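Local coordinates for protein racemase (Pseudovibrio sp. JE062, PDB 3MKC) that belongs to the mandelate racemase/muconate lactonizing enzyme group of the enolase superfamily, pairing an enolase-type N-terminal domain with a barrel domain, at residues A[132-143]-A[329-340]. Sequence-based numbering, arbitrary orientation.
Sequences GTNKDKVHPYLT and QFAVGNAPYFEY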
loop_
_atom_site.group_PDB
_atom_site.type_symbol
_atom_site.label_atom_id
_atom_site.label_comp_id
_atom_site.label_asym_id
_atom_site.label_seq_id
_atom_site.Cartn_x
_atom_site.Cartn_y
_atom_site.Cartn_z
ATOM N N GLY A 132 2.668 17.834 -7.337
ATOM C CA GLY A 132 2.369 18.834 -6.330
ATOM C C GLY A 132 1.021 18.567 -5.687
ATOM O O GLY A 132 0.363 17.569 -5.988
ATOM N N THR A 133 0.594 19.453 -4.799
ATOM C CA THR A 133 -0.680 19.256 -4.129
ATOM C C THR A 133 -1.352 20.567 -3.789
ATOM O O THR A 133 -0.705 21.610 -3.747
ATOM C CB THR A 133 -0.497 18.470 -2.808
ATOM O OG1 THR A 133 -1.771 18.234 -2.200
ATOM C CG2 THR A 133 0.361 19.267 -1.834
ATOM N N ASN A 134 -2.658 20.498 -3.548
ATOM C CA ASN A 134 -3.419 21.669 -3.141
ATOM C C ASN A 134 -3.986 21.398 -1.751
ATOM O O ASN A 134 -4.709 22.217 -1.197
ATOM C CB ASN A 134 -4.561 21.960 -4.117
ATOM C CG ASN A 134 -4.061 22.425 -5.469
ATOM O OD1 ASN A 134 -3.124 23.218 -5.558
ATOM N ND2 ASN A 134 -4.691 21.941 -6.530
ATOM N N LYS A 135 -3.665 20.231 -1.203
ATOM C CA LYS A 135 -4.131 19.852 0.128
ATOM C C LYS A 135 -3.117 20.372 1.142
ATOM O O LYS A 135 -1.917 20.273 0.923
ATOM C CB LYS A 135 -4.224 18.330 0.232
ATOM C CG LYS A 135 -5.082 17.694 -0.848
ATOM C CD LYS A 135 -4.885 16.182 -0.937
ATOM C CE LYS A 135 -5.631 15.618 -2.146
ATOM N NZ LYS A 135 -5.404 14.166 -2.366
ATOM N N ASP A 136 -3.573 20.941 2.246
ATOM C CA ASP A 136 -2.598 21.416 3.210
ATOM C C ASP A 136 -2.271 20.271 4.175
ATOM O O ASP A 136 -1.227 20.281 4.823
ATOM C CB ASP A 136 -3.118 22.658 3.942
ATOM C CG ASP A 136 -4.133 22.331 4.996
ATOM O OD1 ASP A 136 -5.093 21.594 4.688
ATOM O OD2 ASP A 136 -3.971 22.819 6.137
ATOM N N LYS A 137 -3.151 19.271 4.236
ATOM C CA LYS A 137 -2.950 18.103 5.102
ATOM C C LYS A 137 -3.700 16.867 4.602
ATOM O O LYS A 137 -4.702 16.984 3.899
ATOM C CB LYS A 137 -3.419 18.397 6.526
ATOM C CG LYS A 137 -2.694 19.547 7.216
ATOM C CD LYS A 137 -2.102 19.112 8.553
ATOM C CE LYS A 137 -3.148 18.452 9.444
ATOM N NZ LYS A 137 -2.573 17.970 10.731
ATOM N N VAL A 138 -3.217 15.684 4.965
ATOM C CA VAL A 138 -3.889 14.448 4.575
ATOM C C VAL A 138 -4.226 13.649 5.832
ATOM O O VAL A 138 -3.558 13.784 6.857
ATOM C CB VAL A 138 -3.017 13.588 3.629
ATOM C CG1 VAL A 138 -2.675 14.385 2.378
ATOM C CG2 VAL A 138 -1.753 13.128 4.342
ATOM N N HIS A 139 -5.270 12.826 5.754
ATOM C CA HIS A 139 -5.702 12.022 6.892
ATOM C C HIS A 139 -5.772 10.551 6.549
ATOM O O HIS A 139 -6.523 10.141 5.660
ATOM C CB HIS A 139 -7.077 12.490 7.378
ATOM C CG HIS A 139 -7.117 13.933 7.757
ATOM N ND1 HIS A 139 -7.154 14.946 6.822
ATOM C CD2 HIS A 139 -7.071 14.538 8.967
ATOM C CE1 HIS A 139 -7.127 16.113 7.441
ATOM N NE2 HIS A 139 -7.075 15.894 8.743
ATOM N N PRO A 140 -4.994 9.724 7.253
ATOM C CA PRO A 140 -5.026 8.296 6.957
ATOM C C PRO A 140 -6.043 7.584 7.827
ATOM O O PRO A 140 -6.552 8.154 8.792
ATOM C CB PRO A 140 -3.627 7.858 7.323
ATOM C CG PRO A 140 -3.422 8.634 8.618
ATOM C CD PRO A 140 -3.963 10.025 8.267
ATOM N N TYR A 141 -6.366 6.351 7.463
ATOM C CA TYR A 141 -7.235 5.559 8.311
ATOM C C TYR A 141 -6.209 4.576 8.845
ATOM O O TYR A 141 -5.266 4.205 8.136
ATOM C CB TYR A 141 -8.360 4.865 7.526
ATOM C CG TYR A 141 -7.982 3.679 6.663
ATOM C CD1 TYR A 141 -7.643 2.450 7.229
ATOM C CD2 TYR A 141 -8.038 3.768 5.274
ATOM C CE1 TYR A 141 -7.374 1.339 6.433
ATOM C CE2 TYR A 141 -7.774 2.663 4.469
ATOM C CZ TYR A 141 -7.442 1.453 5.055
ATOM O OH TYR A 141 -7.174 0.364 4.265
ATOM N N LEU A 142 -6.341 4.198 10.105
ATOM C CA LEU A 142 -5.378 3.278 10.687
ATOM C C LEU A 142 -5.964 1.885 10.805
ATOM O O LEU A 142 -7.077 1.710 11.296
ATOM C CB LEU A 142 -4.940 3.778 12.066
ATOM C CG LEU A 142 -4.362 5.194 12.077
ATOM C CD1 LEU A 142 -3.894 5.535 13.488
ATOM C CD2 LEU A 142 -3.205 5.295 11.094
ATOM N N THR A 143 -5.211 0.898 10.344
ATOM C CA THR A 143 -5.658 -0.482 10.415
ATOM C C THR A 143 -5.269 -1.036 11.778
ATOM O O THR A 143 -4.095 -1.018 12.149
ATOM C CB THR A 143 -5.020 -1.312 9.297
ATOM O OG1 THR A 143 -5.358 -0.723 8.035
ATOM C CG2 THR A 143 -5.531 -2.742 9.336
ATOM N N GLN A 329 -0.791 10.224 -1.153
ATOM C CA GLN A 329 -2.046 10.881 -0.804
ATOM C C GLN A 329 -2.052 12.372 -1.102
ATOM O O GLN A 329 -3.085 12.931 -1.456
ATOM C CB GLN A 329 -2.400 10.648 0.668
ATOM C CG GLN A 329 -3.819 11.098 1.020
ATOM C CD GLN A 329 -4.893 10.198 0.419
ATOM O OE1 GLN A 329 -4.618 9.372 -0.452
ATOM N NE2 GLN A 329 -6.131 10.366 0.878
ATOM N N PHE A 330 -0.906 13.026 -0.964
ATOM C CA PHE A 330 -0.847 14.454 -1.247
ATOM C C PHE A 330 -0.975 14.805 -2.727
ATOM O O PHE A 330 -1.757 15.681 -3.100
ATOM C CB PHE A 330 0.457 15.050 -0.710
ATOM C CG PHE A 330 0.346 15.575 0.692
ATOM C CD1 PHE A 330 -0.362 16.746 0.949
ATOM C CD2 PHE A 330 0.920 14.885 1.757
ATOM C CE1 PHE A 330 -0.503 17.225 2.256
ATOM C CE2 PHE A 330 0.783 15.355 3.064
ATOM C CZ PHE A 330 0.067 16.530 3.310
ATOM N N ALA A 331 -0.226 14.105 -3.571
ATOM C CA ALA A 331 -0.226 14.421 -4.997
ATOM C C ALA A 331 -1.133 13.588 -5.894
ATOM O O ALA A 331 -1.578 14.070 -6.935
ATOM C CB ALA A 331 1.193 14.341 -5.523
ATOM N N VAL A 332 -1.396 12.353 -5.493
ATOM C CA VAL A 332 -2.185 11.429 -6.308
ATOM C C VAL A 332 -3.539 11.024 -5.745
ATOM O O VAL A 332 -4.516 10.921 -6.490
ATOM C CB VAL A 332 -1.378 10.137 -6.562
ATOM C CG1 VAL A 332 -2.077 9.269 -7.599
ATOM C CG2 VAL A 332 0.038 10.496 -7.007
ATOM N N GLY A 333 -3.588 10.779 -4.436
ATOM C CA GLY A 333 -4.818 10.356 -3.782
ATOM C C GLY A 333 -6.091 11.058 -4.209
ATOM O O GLY A 333 -6.119 12.280 -4.371
ATOM N N ASN A 334 -7.156 10.281 -4.392
ATOM C CA ASN A 334 -8.439 10.835 -4.799
ATOM C C ASN A 334 -9.527 10.525 -3.778
ATOM O O ASN A 334 -10.710 10.746 -4.042
ATOM C CB ASN A 334 -8.850 10.295 -6.176
ATOM C CG ASN A 334 -9.293 8.839 -6.136
ATOM O OD1 ASN A 334 -9.185 8.169 -5.115
ATOM N ND2 ASN A 334 -9.789 8.344 -7.264
ATOM N N ALA A 335 -9.119 10.027 -2.612
ATOM C CA ALA A 335 -10.066 9.669 -1.559
ATOM C C ALA A 335 -9.808 10.413 -0.252
ATOM O O ALA A 335 -8.739 10.982 -0.056
ATOM C CB ALA A 335 -10.020 8.164 -1.317
ATOM N N PRO A 336 -10.793 10.411 0.665
ATOM C CA PRO A 336 -10.655 11.099 1.957
ATOM C C PRO A 336 -9.571 10.522 2.859
ATOM O O PRO A 336 -9.009 11.230 3.696
ATOM C CB PRO A 336 -12.036 10.934 2.600
ATOM C CG PRO A 336 -12.953 10.684 1.446
ATOM C CD PRO A 336 -12.131 9.812 0.540
ATOM N N TYR A 337 -9.300 9.231 2.707
ATOM C CA TYR A 337 -8.301 8.561 3.529
ATOM C C TYR A 337 -7.414 7.656 2.680
ATOM O O TYR A 337 -7.643 7.489 1.479
ATOM C CB TYR A 337 -8.985 7.692 4.588
ATOM C CG TYR A 337 -10.104 8.378 5.345
ATOM C CD1 TYR A 337 -9.837 9.426 6.221
ATOM C CD2 TYR A 337 -11.429 7.960 5.195
ATOM C CE1 TYR A 337 -10.858 10.041 6.935
ATOM C CE2 TYR A 337 -12.461 8.569 5.906
ATOM C CZ TYR A 337 -12.166 9.608 6.775
ATOM O OH TYR A 337 -13.172 10.215 7.489
ATOM N N PHE A 338 -6.399 7.087 3.330
ATOM C CA PHE A 338 -5.466 6.150 2.712
ATOM C C PHE A 338 -4.955 5.267 3.851
ATOM O O PHE A 338 -4.906 5.714 5.003
ATOM C CB PHE A 338 -4.322 6.892 2.009
ATOM C CG PHE A 338 -3.401 7.636 2.934
ATOM C CD1 PHE A 338 -2.103 7.185 3.146
ATOM C CD2 PHE A 338 -3.823 8.791 3.578
ATOM C CE1 PHE A 338 -1.234 7.874 3.989
ATOM C CE2 PHE A 338 -2.960 9.491 4.427
ATOM C CZ PHE A 338 -1.666 9.029 4.630
ATOM N N GLU A 339 -4.602 4.017 3.557
ATOM C CA GLU A 339 -4.154 3.126 4.621
ATOM C C GLU A 339 -2.781 3.467 5.158
ATOM O O GLU A 339 -1.838 3.698 4.401
ATOM C CB GLU A 339 -4.168 1.659 4.183
ATOM C CG GLU A 339 -3.671 0.709 5.276
ATOM C CD GLU A 339 -3.908 -0.757 4.962
ATOM O OE1 GLU A 339 -3.722 -1.158 3.796
ATOM O OE2 GLU A 339 -4.264 -1.515 5.890
ATOM N N TYR A 340 -2.686 3.484 6.482
ATOM C CA TYR A 340 -1.440 3.788 7.151
ATOM C C TYR A 340 -1.346 2.958 8.426
ATOM O O TYR A 340 -2.337 2.760 9.125
ATOM C CB TYR A 340 -1.395 5.269 7.509
ATOM C CG TYR A 340 -0.017 5.780 7.851
ATOM C CD1 TYR A 340 0.848 6.229 6.856
ATOM C CD2 TYR A 340 0.419 5.825 9.174
ATOM C CE1 TYR A 340 2.114 6.718 7.168
ATOM C CE2 TYR A 340 1.683 6.310 9.501
ATOM C CZ TYR A 340 2.523 6.754 8.494
ATOM O OH TYR A 340 3.766 7.230 8.810
HETATM O O HOH W 1 -1.400 16.684 -7.870
HETATM O O HOH W 2 -6.498 12.277 3.153
#
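The bump here is V138 and the hollow is aromatic: CG1 sits squarely over the F330 ring, 3.4 Å from its centroid, while CG2 reaches across toward F338. The chain from T133 to D136 bends round the edge of the F330 ring, bringing T133 OG1 and K135 O close to its plane. Two residues on, P140 CB rests on one face of F338, and Q329 CB backs the other; F338 has CG between its backbone N and carbonyl carbon (chi1 67°), which swings the ring under the proline. Further on, the Y141 ring lies over the E339 backbone, CA 3.8 Å from its centroid, and its OH is hydrogen-bonded to K177 NZ. There the two segments pair as parallel strands of the barrel, Y141 N to F338 O (2.9 Å) and Y340 N to Y141 O (3.1 Å). At the C-terminal end of helix 319-331, the extended K135 places NZ between Q329 O, in the last turn, and G333 O, just beyond it, 2.8 Å from each, and T133 OG1 gives a hydrogen bond to F330 O. At the far end T143 OG1 meets E339 OE2 on its anti side. Carbonyls at the helix end thus take a lysine and a hydroxyl, an arrangement that probably steadies the lysine's positive charge.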